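Local coordinates for protein amorpha-4,11-diene synthase (Artemisia annua, PDB 4GAX) that probably cyclises farnesyl diphosphate to a sesquiterpene, as an engineered variant of a metal-dependent alpha-bisabolol synthase, at residues 269-279 / 313-322. Residues are numbered along the deposited sequence; the frame is centred on the assembly and turned at random.
Sequences FDVKNNAPYSR and TLIDDIYDAY
F269 and L314 approach from opposite directions, ring atom CE2 of F269 lying 4.0 Å from L314 CD1; L356 of helix 351-370 packs against both. D270, with positive phi, interrupts the helical path between helix 238-269 and the short helix 271-274, and N274 ND2 donates a hydrogen bond back to F269 O. A275, whose CB sits 3.6 Å from L314 CD2, opens a type I turn. Y277 projects from that turn toward helix 299-322. With CG between the backbone N and carbonyl carbon (chi1 54°), its ring has L314 O at the edge. The phenol end packs tightly on I318, OH to CD1 3.2 Å, and this buried hydroxyl has no hydrogen-bonding partner in the model. Y277 CB lies over the face of Y322, 3.7 Å from its ring centroid, in a CH-pi contact; the two ring planes are inclined at 31°. With an alanine here, I318 would probably lose its aromatic cover and a gap would open between it and I353. S278 closes the turn: its N and OG both donate to A275 O from the same face, while OG also presses on L314 CD2 at 3.1 Å. R279 runs extended across D317, NE to OD2 3.5 Å, with OD1 over one guanidinium face and OD2 well out of its plane, so the salt bridge rests on charge without a directed N-H. D316, D317 and D320 form the DDxxD motif of class I terpene synthases, which in relatives binds the magnesium-diphosphate cluster, and segment 269-279 packs against the helix carrying it in the all-helical catalytic fold.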
# COMPACT_ATOMS: atom_id res chain seq x y z
N PHE A 269 13.09 -5.97 -23.41
CA PHE A 269 14.17 -6.58 -22.66
C PHE A 269 14.33 -8.07 -22.98
O PHE A 269 15.44 -8.63 -22.87
CB PHE A 269 13.98 -6.35 -21.15
CG PHE A 269 15.02 -7.02 -20.31
CD1 PHE A 269 16.36 -6.70 -20.47
CD2 PHE A 269 14.67 -7.97 -19.36
CE1 PHE A 269 17.35 -7.33 -19.70
CE2 PHE A 269 15.65 -8.60 -18.58
CZ PHE A 269 16.99 -8.27 -18.76
N ASP A 270 13.23 -8.70 -23.40
CA ASP A 270 13.26 -10.08 -23.88
C ASP A 270 13.82 -10.99 -22.79
O ASP A 270 14.88 -11.59 -22.95
CB ASP A 270 14.10 -10.18 -25.16
CG ASP A 270 13.88 -11.49 -25.89
OD1 ASP A 270 12.80 -12.10 -25.72
OD2 ASP A 270 14.78 -11.91 -26.65
N VAL A 271 13.10 -11.06 -21.68
CA VAL A 271 13.57 -11.71 -20.46
C VAL A 271 13.87 -13.20 -20.61
O VAL A 271 14.83 -13.71 -20.03
CB VAL A 271 12.59 -11.46 -19.27
CG1 VAL A 271 11.31 -12.26 -19.45
CG2 VAL A 271 13.26 -11.78 -17.94
N LYS A 272 13.08 -13.90 -21.41
CA LYS A 272 13.26 -15.34 -21.54
C LYS A 272 14.60 -15.66 -22.19
O LYS A 272 15.17 -16.71 -21.95
CB LYS A 272 12.10 -15.99 -22.29
CG LYS A 272 11.98 -15.61 -23.76
CD LYS A 272 10.57 -15.14 -24.09
CE LYS A 272 9.50 -16.07 -23.50
NZ LYS A 272 9.52 -17.42 -24.13
N ASN A 273 15.11 -14.72 -22.98
CA ASN A 273 16.44 -14.87 -23.57
C ASN A 273 17.56 -14.20 -22.77
O ASN A 273 18.66 -14.75 -22.66
CB ASN A 273 16.44 -14.34 -25.00
CG ASN A 273 15.74 -15.26 -25.97
OD1 ASN A 273 15.81 -16.49 -25.83
ND2 ASN A 273 15.06 -14.68 -26.95
N ASN A 274 17.28 -13.03 -22.20
CA ASN A 274 18.32 -12.23 -21.58
C ASN A 274 18.43 -12.42 -20.07
O ASN A 274 19.38 -11.94 -19.44
CB ASN A 274 18.13 -10.75 -21.94
CG ASN A 274 18.36 -10.48 -23.41
OD1 ASN A 274 19.42 -10.83 -23.95
ND2 ASN A 274 17.37 -9.89 -24.08
N ALA A 275 17.47 -13.13 -19.49
CA ALA A 275 17.53 -13.50 -18.08
C ALA A 275 16.69 -14.75 -17.81
O ALA A 275 15.69 -14.69 -17.09
CB ALA A 275 17.06 -12.36 -17.20
N PRO A 276 17.10 -15.90 -18.37
CA PRO A 276 16.24 -17.08 -18.31
C PRO A 276 16.15 -17.67 -16.90
O PRO A 276 15.27 -18.49 -16.60
CB PRO A 276 16.92 -18.06 -19.27
CG PRO A 276 18.36 -17.68 -19.20
CD PRO A 276 18.40 -16.18 -19.02
N TYR A 277 17.05 -17.24 -16.03
CA TYR A 277 17.01 -17.63 -14.63
C TYR A 277 15.85 -16.95 -13.88
O TYR A 277 15.42 -17.43 -12.84
CB TYR A 277 18.34 -17.27 -13.96
CG TYR A 277 18.73 -15.83 -14.14
CD1 TYR A 277 18.24 -14.85 -13.27
CD2 TYR A 277 19.56 -15.43 -15.17
CE1 TYR A 277 18.57 -13.54 -13.43
CE2 TYR A 277 19.91 -14.10 -15.34
CZ TYR A 277 19.41 -13.17 -14.46
OH TYR A 277 19.73 -11.84 -14.60
N SER A 278 15.36 -15.83 -14.41
CA SER A 278 14.35 -15.04 -13.69
C SER A 278 12.92 -15.17 -14.22
O SER A 278 12.64 -16.00 -15.08
CB SER A 278 14.77 -13.57 -13.60
OG SER A 278 15.03 -13.06 -14.90
N ARG A 279 12.04 -14.30 -13.72
CA ARG A 279 10.61 -14.40 -13.94
C ARG A 279 10.09 -13.36 -14.94
O ARG A 279 10.65 -12.27 -15.07
CB ARG A 279 9.87 -14.18 -12.62
CG ARG A 279 10.47 -14.95 -11.45
CD ARG A 279 10.06 -14.36 -10.11
NE ARG A 279 10.68 -15.11 -9.02
CZ ARG A 279 10.59 -14.79 -7.73
NH1 ARG A 279 9.89 -13.73 -7.35
NH2 ARG A 279 11.20 -15.54 -6.82
N THR A 313 13.57 -7.55 -8.77
CA THR A 313 13.19 -8.93 -8.99
C THR A 313 14.30 -9.68 -9.74
O THR A 313 14.67 -10.79 -9.34
CB THR A 313 11.86 -9.01 -9.78
OG1 THR A 313 10.84 -8.32 -9.04
CG2 THR A 313 11.44 -10.44 -10.00
N LEU A 314 14.84 -9.06 -10.79
CA LEU A 314 15.93 -9.67 -11.55
C LEU A 314 17.14 -9.87 -10.67
O LEU A 314 17.69 -10.98 -10.60
CB LEU A 314 16.34 -8.79 -12.73
CG LEU A 314 15.40 -8.81 -13.93
CD1 LEU A 314 15.54 -7.53 -14.75
CD2 LEU A 314 15.71 -10.00 -14.78
N ILE A 315 17.56 -8.79 -10.00
CA ILE A 315 18.78 -8.81 -9.19
C ILE A 315 18.67 -9.82 -8.04
O ILE A 315 19.63 -10.56 -7.77
CB ILE A 315 19.15 -7.41 -8.66
CG1 ILE A 315 19.53 -6.49 -9.82
CG2 ILE A 315 20.32 -7.48 -7.71
CD1 ILE A 315 19.75 -5.05 -9.40
N ASP A 316 17.51 -9.87 -7.39
CA ASP A 316 17.27 -10.87 -6.34
C ASP A 316 17.42 -12.29 -6.87
O ASP A 316 17.96 -13.17 -6.20
CB ASP A 316 15.89 -10.70 -5.71
CG ASP A 316 15.93 -9.94 -4.41
OD1 ASP A 316 16.97 -10.01 -3.71
OD2 ASP A 316 14.94 -9.26 -4.08
N ASP A 317 16.93 -12.51 -8.09
CA ASP A 317 16.98 -13.82 -8.71
C ASP A 317 18.39 -14.23 -9.12
O ASP A 317 18.64 -15.40 -9.41
CB ASP A 317 16.01 -13.91 -9.89
CG ASP A 317 14.55 -13.94 -9.45
OD1 ASP A 317 14.29 -14.06 -8.22
OD2 ASP A 317 13.66 -13.85 -10.32
N ILE A 318 19.31 -13.27 -9.17
CA ILE A 318 20.72 -13.57 -9.41
C ILE A 318 21.41 -13.88 -8.08
O ILE A 318 22.24 -14.78 -7.99
CB ILE A 318 21.48 -12.40 -10.07
CG1 ILE A 318 20.90 -12.08 -11.44
CG2 ILE A 318 22.95 -12.74 -10.22
CD1 ILE A 318 21.53 -10.85 -12.09
N TYR A 319 21.07 -13.13 -7.05
CA TYR A 319 21.73 -13.31 -5.76
C TYR A 319 21.21 -14.51 -4.98
O TYR A 319 21.97 -15.14 -4.24
CB TYR A 319 21.64 -12.03 -4.92
CG TYR A 319 22.69 -11.02 -5.28
CD1 TYR A 319 23.83 -10.87 -4.51
CD2 TYR A 319 22.55 -10.23 -6.42
CE1 TYR A 319 24.81 -9.94 -4.85
CE2 TYR A 319 23.51 -9.31 -6.77
CZ TYR A 319 24.64 -9.17 -5.99
OH TYR A 319 25.60 -8.25 -6.35
N ASP A 320 19.93 -14.83 -5.15
CA ASP A 320 19.35 -15.91 -4.37
C ASP A 320 19.96 -17.25 -4.74
O ASP A 320 20.74 -17.82 -3.97
CB ASP A 320 17.83 -15.98 -4.54
CG ASP A 320 17.16 -16.79 -3.44
OD1 ASP A 320 16.00 -17.21 -3.61
OD2 ASP A 320 17.81 -17.00 -2.39
N ALA A 321 19.62 -17.75 -5.92
CA ALA A 321 20.17 -19.02 -6.38
C ALA A 321 21.36 -18.79 -7.31
O ALA A 321 22.51 -18.97 -6.93
CB ALA A 321 19.09 -19.84 -7.08
N TYR A 322 21.03 -18.34 -8.52
CA TYR A 322 21.93 -18.30 -9.67
C TYR A 322 23.44 -18.03 -9.49
O TYR A 322 24.26 -18.90 -9.80
CB TYR A 322 21.36 -17.35 -10.73
CG TYR A 322 21.60 -17.89 -12.11
CD1 TYR A 322 20.90 -18.99 -12.57
CD2 TYR A 322 22.55 -17.33 -12.93
CE1 TYR A 322 21.12 -19.51 -13.82
CE2 TYR A 322 22.79 -17.83 -14.19
CZ TYR A 322 22.07 -18.92 -14.63
OH TYR A 322 22.30 -19.42 -15.89